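Local structure of protein (superoxide dismutase) (Sulfolobus acidocaldarius, 1B06) at residues A[12-17]-A[32-37]; A[49-54]-A[58-63]; A[82-87]-A[153-158]; A[111-114]-A[118-121]. The protein disposes of superoxide radicals by converting them into hydrogen peroxide and molecular oxygen, using one iron ion per subunit. One frame throughout, in Å; residues are numbered along the deposited sequence.

Contact 1 (A[12-17]-A[32-37]). With FE (Fe (III) ion), chain G.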
loop_
_atom_site.group_PDB
_atom_site.type_symbol
_atom_site.label_atom_id
_atom_site.label_comp_id
_atom_site.label_asym_id
_atom_site.label_seq_id
_atom_site.Cartn_x
_atom_site.Cartn_y
_atom_site.Cartn_z
ATOM N N PRO A 12 13.447 -21.397 12.356
ATOM C CA PRO A 12 13.064 -22.007 13.632
ATOM C C PRO A 12 12.424 -23.388 13.486
ATOM O O PRO A 12 12.042 -23.795 12.390
ATOM C CB PRO A 12 12.100 -20.988 14.235
ATOM C CG PRO A 12 11.471 -20.339 13.047
ATOM C CD PRO A 12 12.529 -20.311 11.965
ATOM N N GLN A 13 12.312 -24.099 14.603
ATOM C CA GLN A 13 11.713 -25.426 14.616
ATOM C C GLN A 13 10.236 -25.314 14.968
ATOM O O GLN A 13 9.843 -24.426 15.721
ATOM C CB GLN A 13 12.408 -26.313 15.655
ATOM C CG GLN A 13 13.857 -26.631 15.337
ATOM C CD GLN A 13 14.088 -28.108 15.079
ATOM O OE1 GLN A 13 13.148 -28.905 15.085
ATOM N NE2 GLN A 13 15.343 -28.479 14.847
ATOM N N LEU A 14 9.421 -26.207 14.415
ATOM C CA LEU A 14 7.992 -26.215 14.707
ATOM C C LEU A 14 7.858 -26.715 16.143
ATOM O O LEU A 14 8.519 -27.673 16.533
ATOM C CB LEU A 14 7.263 -27.161 13.745
ATOM C CG LEU A 14 5.809 -26.844 13.386
ATOM C CD1 LEU A 14 5.729 -25.502 12.681
ATOM C CD2 LEU A 14 5.262 -27.933 12.496
ATOM N N PRO A 15 7.010 -26.066 16.955
ATOM C CA PRO A 15 6.826 -26.481 18.352
ATOM C C PRO A 15 6.071 -27.796 18.570
ATOM O O PRO A 15 5.928 -28.250 19.704
ATOM C CB PRO A 15 6.092 -25.297 18.994
ATOM C CG PRO A 15 6.050 -24.217 17.937
ATOM C CD PRO A 15 6.186 -24.897 16.621
ATOM N N TYR A 16 5.596 -28.409 17.491
ATOM C CA TYR A 16 4.850 -29.660 17.588
ATOM C C TYR A 16 4.916 -30.377 16.249
ATOM O O TYR A 16 5.560 -29.894 15.316
ATOM C CB TYR A 16 3.389 -29.372 17.946
ATOM C CG TYR A 16 2.898 -28.063 17.376
ATOM C CD1 TYR A 16 2.680 -27.917 16.008
ATOM C CD2 TYR A 16 2.713 -26.953 18.195
ATOM C CE1 TYR A 16 2.299 -26.700 15.468
ATOM C CE2 TYR A 16 2.331 -25.727 17.667
ATOM C CZ TYR A 16 2.128 -25.606 16.305
ATOM O OH TYR A 16 1.776 -24.389 15.773
ATOM N N LYS A 17 4.253 -31.526 16.154
ATOM C CA LYS A 17 4.236 -32.295 14.915
ATOM C C LYS A 17 3.296 -31.613 13.934
ATOM O O LYS A 17 2.354 -30.941 14.346
ATOM C CB LYS A 17 3.778 -33.724 15.186
ATOM C CG LYS A 17 4.739 -34.510 16.056
ATOM C CD LYS A 17 4.571 -36.007 15.851
ATOM C CE LYS A 17 5.227 -36.800 16.974
ATOM N NZ LYS A 17 5.299 -38.258 16.667
ATOM N N VAL A 32 3.474 -27.791 4.196
ATOM C CA VAL A 32 3.911 -26.835 3.177
ATOM C C VAL A 32 3.959 -25.386 3.686
ATOM O O VAL A 32 4.752 -24.575 3.207
ATOM C CB VAL A 32 3.004 -26.905 1.928
ATOM C CG1 VAL A 32 1.599 -26.446 2.277
ATOM C CG2 VAL A 32 3.583 -26.053 0.818
ATOM N N HIS A 33 3.108 -25.066 4.657
ATOM C CA HIS A 33 3.070 -23.726 5.240
ATOM C C HIS A 33 4.383 -23.461 5.969
ATOM O O HIS A 33 4.947 -22.368 5.898
ATOM C CB HIS A 33 1.912 -23.628 6.236
ATOM C CG HIS A 33 1.521 -22.225 6.585
ATOM N ND1 HIS A 33 0.391 -21.932 7.320
ATOM C CD2 HIS A 33 2.097 -21.035 6.288
ATOM C CE1 HIS A 33 0.287 -20.623 7.458
ATOM N NE2 HIS A 33 1.308 -20.056 6.842
ATOM N N TYR A 34 4.860 -24.484 6.670
ATOM C CA TYR A 34 6.090 -24.399 7.441
ATOM C C TYR A 34 7.340 -24.672 6.601
ATOM O O TYR A 34 8.231 -23.830 6.520
ATOM C CB TYR A 34 6.020 -25.375 8.623
ATOM C CG TYR A 34 7.315 -25.515 9.387
ATOM C CD1 TYR A 34 7.790 -24.477 10.181
ATOM C CD2 TYR A 34 8.081 -26.674 9.289
ATOM C CE1 TYR A 34 8.999 -24.583 10.855
ATOM C CE2 TYR A 34 9.293 -26.794 9.959
ATOM C CZ TYR A 34 9.748 -25.743 10.737
ATOM O OH TYR A 34 10.963 -25.837 11.376
ATOM N N ASN A 35 7.401 -25.839 5.970
ATOM C CA ASN A 35 8.561 -26.200 5.160
ATOM C C ASN A 35 8.643 -25.473 3.828
ATOM O O ASN A 35 9.716 -25.374 3.233
ATOM C CB ASN A 35 8.580 -27.706 4.908
ATOM C CG ASN A 35 8.869 -28.493 6.157
ATOM O OD1 ASN A 35 9.909 -28.307 6.798
ATOM N ND2 ASN A 35 7.946 -29.376 6.525
ATOM N N GLY A 36 7.514 -24.964 3.356
ATOM C CA GLY A 36 7.515 -24.262 2.088
ATOM C C GLY A 36 7.583 -22.757 2.230
ATOM O O GLY A 36 8.613 -22.142 1.950
ATOM N N HIS A 37 6.485 -22.163 2.686
ATOM C CA HIS A 37 6.397 -20.717 2.844
ATOM C C HIS A 37 7.355 -20.095 3.862
ATOM O O HIS A 37 8.165 -19.239 3.508
ATOM C CB HIS A 37 4.947 -20.326 3.169
ATOM C CG HIS A 37 3.967 -20.733 2.113
ATOM N ND1 HIS A 37 3.742 -19.986 0.976
ATOM C CD2 HIS A 37 3.168 -21.823 2.007
ATOM C CE1 HIS A 37 2.851 -20.596 0.216
ATOM N NE2 HIS A 37 2.485 -21.714 0.819
HETATM FE FE FE G . 1.309 -17.932 6.170
HETATM O O HOH W 1 1.330 -15.913 5.680
#

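Contact 2 (A[49-54]-A[58-63])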
loop_
_atom_site.group_PDB
_atom_site.type_symbol
_atom_site.label_atom_id
_atom_site.label_comp_id
_atom_site.label_asym_id
_atom_site.label_seq_id
_atom_site.Cartn_x
_atom_site.Cartn_y
_atom_site.Cartn_z
ATOM N N LEU A 49 19.948 -9.872 2.329
ATOM C CA LEU A 49 20.900 -9.329 3.291
ATOM C C LEU A 49 22.311 -9.442 2.703
ATOM O O LEU A 49 23.175 -8.601 2.958
ATOM C CB LEU A 49 20.816 -10.095 4.610
ATOM C CG LEU A 49 19.694 -9.677 5.570
ATOM C CD1 LEU A 49 19.756 -10.528 6.836
ATOM C CD2 LEU A 49 19.832 -8.208 5.923
ATOM N N ASP A 50 22.538 -10.489 1.917
ATOM C CA ASP A 50 23.824 -10.689 1.271
ATOM C C ASP A 50 24.092 -9.502 0.345
ATOM O O ASP A 50 25.181 -8.922 0.360
ATOM C CB ASP A 50 23.810 -11.982 0.453
ATOM C CG ASP A 50 23.840 -13.223 1.319
ATOM O OD1 ASP A 50 24.346 -13.146 2.456
ATOM O OD2 ASP A 50 23.356 -14.278 0.862
ATOM N N ARG A 51 23.090 -9.143 -0.457
ATOM C CA ARG A 51 23.211 -8.025 -1.386
ATOM C C ARG A 51 23.412 -6.705 -0.651
ATOM O O ARG A 51 24.255 -5.897 -1.040
ATOM C CB ARG A 51 21.970 -7.933 -2.275
ATOM C CG ARG A 51 22.109 -8.681 -3.581
ATOM C CD ARG A 51 20.838 -8.602 -4.404
ATOM N NE ARG A 51 20.787 -7.408 -5.245
ATOM C CZ ARG A 51 21.612 -7.162 -6.263
ATOM N NH1 ARG A 51 22.566 -8.027 -6.574
ATOM N NH2 ARG A 51 21.471 -6.056 -6.986
ATOM N N LEU A 52 22.642 -6.485 0.409
ATOM C CA LEU A 52 22.767 -5.253 1.177
ATOM C C LEU A 52 24.170 -5.153 1.776
ATOM O O LEU A 52 24.775 -4.080 1.809
ATOM C CB LEU A 52 21.715 -5.206 2.295
ATOM C CG LEU A 52 21.634 -3.900 3.105
ATOM C CD1 LEU A 52 21.453 -2.711 2.160
ATOM C CD2 LEU A 52 20.474 -3.969 4.090
ATOM N N GLU A 53 24.682 -6.280 2.251
ATOM C CA GLU A 53 26.011 -6.321 2.839
ATOM C C GLU A 53 27.059 -5.935 1.794
ATOM O O GLU A 53 27.962 -5.141 2.067
ATOM C CB GLU A 53 26.294 -7.722 3.368
ATOM C CG GLU A 53 27.483 -7.814 4.283
ATOM C CD GLU A 53 27.706 -9.222 4.783
ATOM O OE1 GLU A 53 28.042 -10.095 3.959
ATOM O OE2 GLU A 53 27.541 -9.458 5.997
ATOM N N LYS A 54 26.932 -6.501 0.598
ATOM C CA LYS A 54 27.862 -6.221 -0.494
ATOM C C LYS A 54 27.826 -4.740 -0.835
ATOM O O LYS A 54 28.862 -4.112 -1.063
ATOM C CB LYS A 54 27.473 -7.021 -1.735
ATOM C CG LYS A 54 28.030 -8.424 -1.773
ATOM C CD LYS A 54 27.826 -9.034 -3.152
ATOM C CE LYS A 54 27.917 -10.554 -3.109
ATOM N NZ LYS A 54 26.606 -11.201 -3.416
ATOM N N GLY A 58 30.857 -2.160 -0.631
ATOM C CA GLY A 58 31.311 -1.516 -1.849
ATOM C C GLY A 58 31.550 -2.525 -2.958
ATOM O O GLY A 58 31.962 -2.164 -4.064
ATOM N N ASP A 59 31.290 -3.797 -2.665
ATOM C CA ASP A 59 31.478 -4.856 -3.649
ATOM C C ASP A 59 30.406 -4.774 -4.729
ATOM O O ASP A 59 30.605 -5.223 -5.860
ATOM C CB ASP A 59 31.438 -6.217 -2.964
ATOM C CG ASP A 59 32.528 -6.369 -1.923
ATOM O OD1 ASP A 59 33.482 -5.563 -1.933
ATOM O OD2 ASP A 59 32.432 -7.296 -1.093
ATOM N N LEU A 60 29.263 -4.199 -4.363
ATOM C CA LEU A 60 28.153 -4.008 -5.287
ATOM C C LEU A 60 28.099 -2.500 -5.516
ATOM O O LEU A 60 27.540 -1.756 -4.706
ATOM C CB LEU A 60 26.845 -4.504 -4.660
ATOM C CG LEU A 60 25.629 -4.693 -5.573
ATOM C CD1 LEU A 60 25.949 -5.705 -6.666
ATOM C CD2 LEU A 60 24.434 -5.160 -4.742
ATOM N N PRO A 61 28.708 -2.028 -6.614
ATOM C CA PRO A 61 28.747 -0.603 -6.965
ATOM C C PRO A 61 27.432 -0.010 -7.462
ATOM O O PRO A 61 26.555 -0.725 -7.952
ATOM C CB PRO A 61 29.839 -0.532 -8.027
ATOM C CG PRO A 61 29.805 -1.869 -8.675
ATOM C CD PRO A 61 29.424 -2.856 -7.602
ATOM N N GLN A 62 27.307 1.308 -7.332
ATOM C CA GLN A 62 26.113 2.010 -7.777
ATOM C C GLN A 62 25.879 1.668 -9.232
ATOM O O GLN A 62 26.820 1.613 -10.021
ATOM C CB GLN A 62 26.297 3.518 -7.633
ATOM C CG GLN A 62 26.269 4.006 -6.199
ATOM C CD GLN A 62 25.326 5.176 -6.006
ATOM O OE1 GLN A 62 24.218 5.195 -6.550
ATOM N NE2 GLN A 62 25.759 6.161 -5.227
ATOM N N GLY A 63 24.622 1.437 -9.585
ATOM C CA GLY A 63 24.298 1.091 -10.952
ATOM C C GLY A 63 24.125 -0.404 -11.103
ATOM O O GLY A 63 23.709 -0.877 -12.154
#

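Contact 3 (A[82-87]-A[153-158]). With FE (Fe (III) ion), chain G.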
loop_
_atom_site.group_PDB
_atom_site.type_symbol
_atom_site.label_atom_id
_atom_site.label_comp_id
_atom_site.label_asym_id
_atom_site.label_seq_id
_atom_site.Cartn_x
_atom_site.Cartn_y
_atom_site.Cartn_z
ATOM N N LYS A 82 9.232 -13.391 10.817
ATOM C CA LYS A 82 8.890 -13.064 12.195
ATOM C C LYS A 82 7.441 -13.342 12.565
ATOM O O LYS A 82 7.164 -13.861 13.646
ATOM C CB LYS A 82 9.224 -11.600 12.475
ATOM C CG LYS A 82 10.705 -11.266 12.285
ATOM C CD LYS A 82 11.070 -9.920 12.897
ATOM C CE LYS A 82 12.582 -9.750 12.984
ATOM N NZ LYS A 82 13.135 -10.239 14.288
ATOM N N LEU A 83 6.516 -13.005 11.675
ATOM C CA LEU A 83 5.102 -13.219 11.950
ATOM C C LEU A 83 4.739 -14.699 11.990
ATOM O O LEU A 83 3.896 -15.114 12.786
ATOM C CB LEU A 83 4.246 -12.499 10.909
ATOM C CG LEU A 83 4.271 -10.967 10.963
ATOM C CD1 LEU A 83 3.263 -10.425 9.968
ATOM C CD2 LEU A 83 3.952 -10.474 12.369
ATOM N N HIS A 84 5.368 -15.498 11.135
ATOM C CA HIS A 84 5.090 -16.927 11.122
ATOM C C HIS A 84 5.657 -17.567 12.383
ATOM O O HIS A 84 5.076 -18.501 12.932
ATOM C CB HIS A 84 5.696 -17.578 9.877
ATOM C CG HIS A 84 4.810 -17.495 8.679
ATOM N ND1 HIS A 84 4.830 -16.423 7.815
ATOM C CD2 HIS A 84 3.825 -18.313 8.241
ATOM C CE1 HIS A 84 3.893 -16.582 6.898
ATOM N NE2 HIS A 84 3.268 -17.721 7.135
ATOM N N ALA A 85 6.788 -17.046 12.846
ATOM C CA ALA A 85 7.428 -17.556 14.047
ATOM C C ALA A 85 6.511 -17.364 15.252
ATOM O O ALA A 85 6.439 -18.221 16.130
ATOM C CB ALA A 85 8.748 -16.844 14.273
ATOM N N ILE A 86 5.812 -16.238 15.302
ATOM C CA ILE A 86 4.894 -15.984 16.408
ATOM C C ILE A 86 3.662 -16.883 16.258
ATOM O O ILE A 86 3.185 -17.476 17.225
ATOM C CB ILE A 86 4.426 -14.515 16.420
ATOM C CG1 ILE A 86 5.612 -13.593 16.700
ATOM C CG2 ILE A 86 3.355 -14.318 17.480
ATOM C CD1 ILE A 86 5.371 -12.149 16.298
ATOM N N TYR A 87 3.166 -16.968 15.028
ATOM C CA TYR A 87 1.990 -17.760 14.681
ATOM C C TYR A 87 2.070 -19.210 15.172
ATOM O O TYR A 87 1.133 -19.704 15.804
ATOM C CB TYR A 87 1.807 -17.716 13.163
ATOM C CG TYR A 87 0.617 -18.469 12.606
ATOM C CD1 TYR A 87 -0.677 -18.223 13.065
ATOM C CD2 TYR A 87 0.783 -19.388 11.574
ATOM C CE1 TYR A 87 -1.785 -18.881 12.498
ATOM C CE2 TYR A 87 -0.306 -20.047 11.000
ATOM C CZ TYR A 87 -1.586 -19.791 11.462
ATOM O OH TYR A 87 -2.653 -20.441 10.883
ATOM N N GLU A 153 -2.230 -5.835 6.076
ATOM C CA GLU A 153 -2.277 -6.228 4.669
ATOM C C GLU A 153 -0.903 -6.772 4.274
ATOM O O GLU A 153 0.133 -6.186 4.611
ATOM C CB GLU A 153 -2.685 -5.030 3.808
ATOM C CG GLU A 153 -4.196 -4.829 3.779
ATOM C CD GLU A 153 -4.606 -3.434 3.364
ATOM O OE1 GLU A 153 -4.252 -3.006 2.246
ATOM O OE2 GLU A 153 -5.297 -2.766 4.156
ATOM N N ASN A 154 -0.899 -7.900 3.571
ATOM C CA ASN A 154 0.344 -8.563 3.197
ATOM C C ASN A 154 1.036 -8.807 4.535
ATOM O O ASN A 154 0.365 -8.994 5.551
ATOM C CB ASN A 154 1.199 -7.671 2.293
ATOM C CG ASN A 154 2.151 -8.474 1.414
ATOM O OD1 ASN A 154 2.781 -9.429 1.870
ATOM N ND2 ASN A 154 2.257 -8.088 0.147
ATOM N N HIS A 155 2.362 -8.796 4.558
ATOM C CA HIS A 155 3.072 -9.023 5.816
ATOM C C HIS A 155 3.543 -7.714 6.444
ATOM O O HIS A 155 3.891 -7.681 7.629
ATOM C CB HIS A 155 4.331 -9.881 5.594
ATOM C CG HIS A 155 4.068 -11.241 5.028
ATOM N ND1 HIS A 155 3.238 -12.157 5.637
ATOM C CD2 HIS A 155 4.562 -11.855 3.927
ATOM C CE1 HIS A 155 3.231 -13.277 4.935
ATOM N NE2 HIS A 155 4.027 -13.120 3.893
ATOM N N PHE A 156 3.537 -6.638 5.662
ATOM C CA PHE A 156 4.094 -5.377 6.133
ATOM C C PHE A 156 3.272 -4.102 6.151
ATOM O O PHE A 156 3.814 -3.045 6.458
ATOM C CB PHE A 156 5.372 -5.093 5.341
ATOM C CG PHE A 156 5.163 -5.076 3.857
ATOM C CD1 PHE A 156 5.144 -6.259 3.131
ATOM C CD2 PHE A 156 4.962 -3.873 3.184
ATOM C CE1 PHE A 156 4.925 -6.250 1.743
ATOM C CE2 PHE A 156 4.744 -3.849 1.805
ATOM C CZ PHE A 156 4.725 -5.041 1.082
ATOM N N MET A 157 1.987 -4.170 5.831
ATOM C CA MET A 157 1.188 -2.953 5.843
ATOM C C MET A 157 0.209 -2.887 7.013
ATOM O O MET A 157 -0.493 -3.854 7.292
ATOM C CB MET A 157 0.423 -2.810 4.527
ATOM C CG MET A 157 1.314 -2.540 3.333
ATOM S SD MET A 157 0.415 -2.467 1.780
ATOM C CE MET A 157 0.290 -4.193 1.376
ATOM N N ASN A 158 0.198 -1.738 7.691
ATOM C CA ASN A 158 -0.690 -1.440 8.821
ATOM C C ASN A 158 -0.177 -1.739 10.218
ATOM O O ASN A 158 -0.915 -1.577 11.175
ATOM C CB ASN A 158 -2.058 -2.116 8.644
ATOM C CG ASN A 158 -2.752 -1.709 7.362
ATOM O OD1 ASN A 158 -2.272 -0.843 6.625
ATOM N ND2 ASN A 158 -3.886 -2.336 7.082
HETATM FE FE FE G . 1.309 -17.932 6.170
HETATM O O HOH W 1 1.330 -15.913 5.680
#

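Contact 4 (A[111-114]-A[118-121])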
loop_
_atom_site.group_PDB
_atom_site.type_symbol
_atom_site.label_atom_id
_atom_site.label_comp_id
_atom_site.label_asym_id
_atom_site.label_seq_id
_atom_site.Cartn_x
_atom_site.Cartn_y
_atom_site.Cartn_z
ATOM N N LYS A 111 -12.227 -5.790 30.800
ATOM C CA LYS A 111 -12.321 -4.359 31.034
ATOM C C LYS A 111 -12.518 -3.536 29.763
ATOM O O LYS A 111 -13.199 -2.506 29.780
ATOM C CB LYS A 111 -11.065 -3.876 31.751
ATOM C CG LYS A 111 -10.833 -4.524 33.092
ATOM C CD LYS A 111 -9.835 -3.729 33.897
ATOM C CE LYS A 111 -9.428 -4.469 35.153
ATOM N NZ LYS A 111 -8.009 -4.189 35.514
ATOM N N GLN A 112 -11.928 -3.989 28.662
ATOM C CA GLN A 112 -12.014 -3.254 27.405
ATOM C C GLN A 112 -13.056 -3.762 26.420
ATOM O O GLN A 112 -13.483 -3.024 25.535
ATOM C CB GLN A 112 -10.634 -3.224 26.738
ATOM C CG GLN A 112 -9.577 -2.529 27.595
ATOM C CD GLN A 112 -8.184 -2.612 27.008
ATOM O OE1 GLN A 112 -8.010 -2.930 25.832
ATOM N NE2 GLN A 112 -7.179 -2.325 27.828
ATOM N N TYR A 113 -13.474 -5.012 26.569
ATOM C CA TYR A 113 -14.462 -5.563 25.659
ATOM C C TYR A 113 -15.704 -6.063 26.379
ATOM O O TYR A 113 -16.669 -6.487 25.740
ATOM C CB TYR A 113 -13.836 -6.687 24.843
ATOM C CG TYR A 113 -12.758 -6.192 23.909
ATOM C CD1 TYR A 113 -11.462 -5.970 24.365
ATOM C CD2 TYR A 113 -13.040 -5.924 22.570
ATOM C CE1 TYR A 113 -10.473 -5.490 23.510
ATOM C CE2 TYR A 113 -12.059 -5.444 21.710
ATOM C CZ TYR A 113 -10.780 -5.228 22.185
ATOM O OH TYR A 113 -9.814 -4.743 21.333
ATOM N N GLY A 114 -15.679 -6.004 27.709
ATOM C CA GLY A 114 -16.819 -6.452 28.487
ATOM C C GLY A 114 -16.772 -7.925 28.827
ATOM O O GLY A 114 -17.113 -8.323 29.937
ATOM N N ARG A 118 -17.631 -11.086 23.646
ATOM C CA ARG A 118 -17.718 -9.891 22.815
ATOM C C ARG A 118 -16.402 -9.730 22.073
ATOM O O ARG A 118 -16.391 -9.488 20.872
ATOM C CB ARG A 118 -17.973 -8.641 23.660
ATOM C CG ARG A 118 -19.207 -7.851 23.243
ATOM C CD ARG A 118 -18.936 -6.888 22.097
ATOM N NE ARG A 118 -19.508 -7.369 20.842
ATOM C CZ ARG A 118 -19.828 -6.600 19.803
ATOM N NH1 ARG A 118 -19.643 -5.287 19.842
ATOM N NH2 ARG A 118 -20.314 -7.153 18.705
ATOM N N PHE A 119 -15.294 -9.866 22.795
ATOM C CA PHE A 119 -13.980 -9.743 22.178
ATOM C C PHE A 119 -13.894 -10.673 20.975
ATOM O O PHE A 119 -13.465 -10.266 19.891
ATOM C CB PHE A 119 -12.870 -10.099 23.171
ATOM C CG PHE A 119 -11.521 -10.262 22.526
ATOM C CD1 PHE A 119 -10.773 -9.147 22.160
ATOM C CD2 PHE A 119 -11.019 -11.527 22.243
ATOM C CE1 PHE A 119 -9.548 -9.289 21.515
ATOM C CE2 PHE A 119 -9.791 -11.679 21.595
ATOM C CZ PHE A 119 -9.057 -10.558 21.232
ATOM N N LYS A 120 -14.305 -11.922 21.175
ATOM C CA LYS A 120 -14.288 -12.926 20.116
ATOM C C LYS A 120 -15.104 -12.457 18.917
ATOM O O LYS A 120 -14.708 -12.641 17.766
ATOM C CB LYS A 120 -14.860 -14.234 20.642
ATOM C CG LYS A 120 -14.246 -15.463 20.043
ATOM C CD LYS A 120 -14.044 -16.519 21.104
ATOM C CE LYS A 120 -14.657 -17.829 20.678
ATOM N NZ LYS A 120 -15.479 -18.420 21.760
ATOM N N GLN A 121 -16.253 -11.849 19.194
ATOM C CA GLN A 121 -17.126 -11.344 18.143
ATOM C C GLN A 121 -16.466 -10.210 17.373
ATOM O O GLN A 121 -16.482 -10.195 16.143
ATOM C CB GLN A 121 -18.435 -10.827 18.743
ATOM C CG GLN A 121 -19.466 -11.898 19.010
ATOM C CD GLN A 121 -20.566 -11.420 19.940
ATOM O OE1 GLN A 121 -20.885 -10.232 19.983
ATOM N NE2 GLN A 121 -21.151 -12.347 20.690
#

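Contact 1 (A[12-17]-A[32-37])
Tyr34 meets the loop 12-17 with both its hydroxyl and its ring. The polar link is a single hydrogen bond. Tyr34 OH donates to Pro12 O over a short 2.5 Å. The hydroxyl lies in the carbonyl plane, on a lone pair, and Pro12 O sits at the edge of the tyrosine ring. Gln13 CA rests 3.4 Å from the same Tyr34 OH.

The apolar part is Leu14. Its CD1 methyl lies over a face of the Tyr34 ring, 3.8 Å from the centroid, as a CH-pi contact. The nearest ring atom is Tyr34 CD1, 3.4 Å from Leu14 CD1. Tyr34 CG stands anti to the backbone N (chi1 172°), which sends the ring out from the helix to the loop.

The contact ties the N-terminal loop to the first long helix of the alpha-hairpin domain. Phe11 stacks on Tyr34, and Leu14 also reaches Trp88 of helix 67-89. A serine in place of Tyr34 would probably leave Pro12 O without its donor and Leu14 CD1 without a ring to lie on.

The metal bond belongs to the residue before it, His33. His33 NE2 binds the iron at 2.2 Å, together with His84, Asp170, His174 and a water molecule.

Contact 2 (A[49-54]-A[58-63])
Arg51 and Leu60 cross obliquely, with the leucine lying on the guanidinium. Leu60 CD2 sits over one face of that flat group, shifted toward its rim, and is 3.8 Å from Arg51 CZ. The arginine chain bends at chi3 (87°), which turns the guanidinium toward the leucine. Leu60 CG stands anti to its backbone N (chi1 -166°), and this carries both methyls toward the helix. Leu60 CD2 also touches the backbone, 3.8 Å from Arg51 O.

The polar rim of the guanidinium is used by other partners. Arg51 NE forms a salt bridge with Asp66 of the third subunit, NH1 bonds to Gly63 O of that subunit, and NH2 bonds to Gln64 O of its own chain. With an alanine here, Asp66 of the third subunit would probably lose its charged mate and Leu60 CD2 the flat surface beneath it.

Closer to the helix end the side chains meet by their roots. Lys54 CB and Leu60 CB are 3.9 Å apart, while the rest of the lysine leads away.

Three successive N-H groups converge on Lys54 O. Gly58 N is 2.8 Å from Lys54 O and makes the sound bond. Asp59 N lies 2.9 Å from Lys54 O and Leu60 N 3.3 Å from it, and both of these bonds are weak. This is a glycine-terminated helix C-terminus: Gly58, with positive phi (109°), closes helix 27-57, and the chain folds back to pack Leu60 on its last turns.

Contact 3 (A[82-87]-A[153-158])
The iron site and its second shell join here, where the ligand His84 meets His155. His84 NE2 binds the iron at 2.2 Å. Its other nitrogen, ND1, is held by Gly80 O, one turn earlier in the helix, which fixes the rotation of the ring. His33, Asp170, His174 and a water molecule complete the five ligands. The water is opposite His33 NE2 across the metal.

The two histidines meet carbon to carbon. His155 CE1 approaches the edge of the His84 ring near its plane, 3.9 Å from His84 CE1. The ring planes are inclined at 69°, an oblique meeting. The bound water lies at the edge of the His155 ring, in its plane and 3.3 Å from His155 CE1. His155 is thus a second-shell residue, probably placed much as a glutamine is in manganese enzymes of the family. Both of its nitrogens are occupied: ND1 pairs with Trp135 NE1 and NE2 with Tyr41 OH. Those two bonds hold the ring in its orientation beside the water. Phe172 stacks on the same ring.

Leu83 CD1 rests against the backbone, 3.7 Å from His155 O. His155 N donates to Asn154 OD1 at 2.8 Å.

Helix 67-89 from the alpha-hairpin domain therefore lies against the turn leaving strand 147-153 of the C-terminal domain. On the same helix, Leu83 and Ile86 pack on Ile168 of strand 165-170.

Contact 4 (A[111-114]-A[118-121])
Gln121 OE1 accepts two N-H groups of Arg118, one of them weakly; the CB of this arginine rests against Tyr113 O. Arg118 NE donates to Gln121 OE1 at 3.3 Å, and Arg118 NH2 adds the weak bond. The oxygen lies in the guanidinium plane, but the NE donor stands 37° out of the amide carbonyl plane, off the lone pairs. The third nitrogen, Arg118 NH1, bonds to Ile56 O of the fourth subunit. Bends at chi2 and chi3 carry the guanidinium away from the 111-114 segment. Only the root of the side chain stays close: Arg118 CB is 3.3 Å from Tyr113 O.

The buried part is a T-shaped pair of rings. Phe119 points an edge at the face of Tyr113. Its CD1 atom stands 3.7 Å above the tyrosine plane, over the ring centre. The ring centroids are 5.1 Å apart and the planes meet at 85°. Phe119 CG is anti to its backbone N (chi1 168°), which sets that edge against the tyrosine. At the roots of the two side chains, Tyr113 CB and Phe119 CB are 3.9 Å apart. Tyr113 OH is bonded to Leu147 O, which anchors the far end of the ring. Trp192 also packs against Phe119.

Gly114 follows helix 103-113 with positive phi. Ser115 OG makes a weak bond to Arg118 N. This two-residue link joins helices 103-113 and 116-129 of the C-terminal domain, and the T-shaped pair packs one against the other.

How the contacts relate
Contacts 3 and 4 are buried, contact 1 is partly buried and contact 2 lies at the surface. Contacts 1 and 2 share helix 27-57, with centres 31 Å apart, one near the iron and one at the helix end. Contacts 1 and 3 supply ligands to the same iron, from helices 27-57 and 67-89, and share its bound water. Contact 3 bridges the two family domains, while contact 4 stays within the C-terminal one. Helix ends with glycines mark contacts 2 and 4. Contact 2 rests on backbone bonds and intersubunit charge, contact 4 on a T-shaped ring pair. Contacts 2, 3 and 4 all touch the fourth subunit.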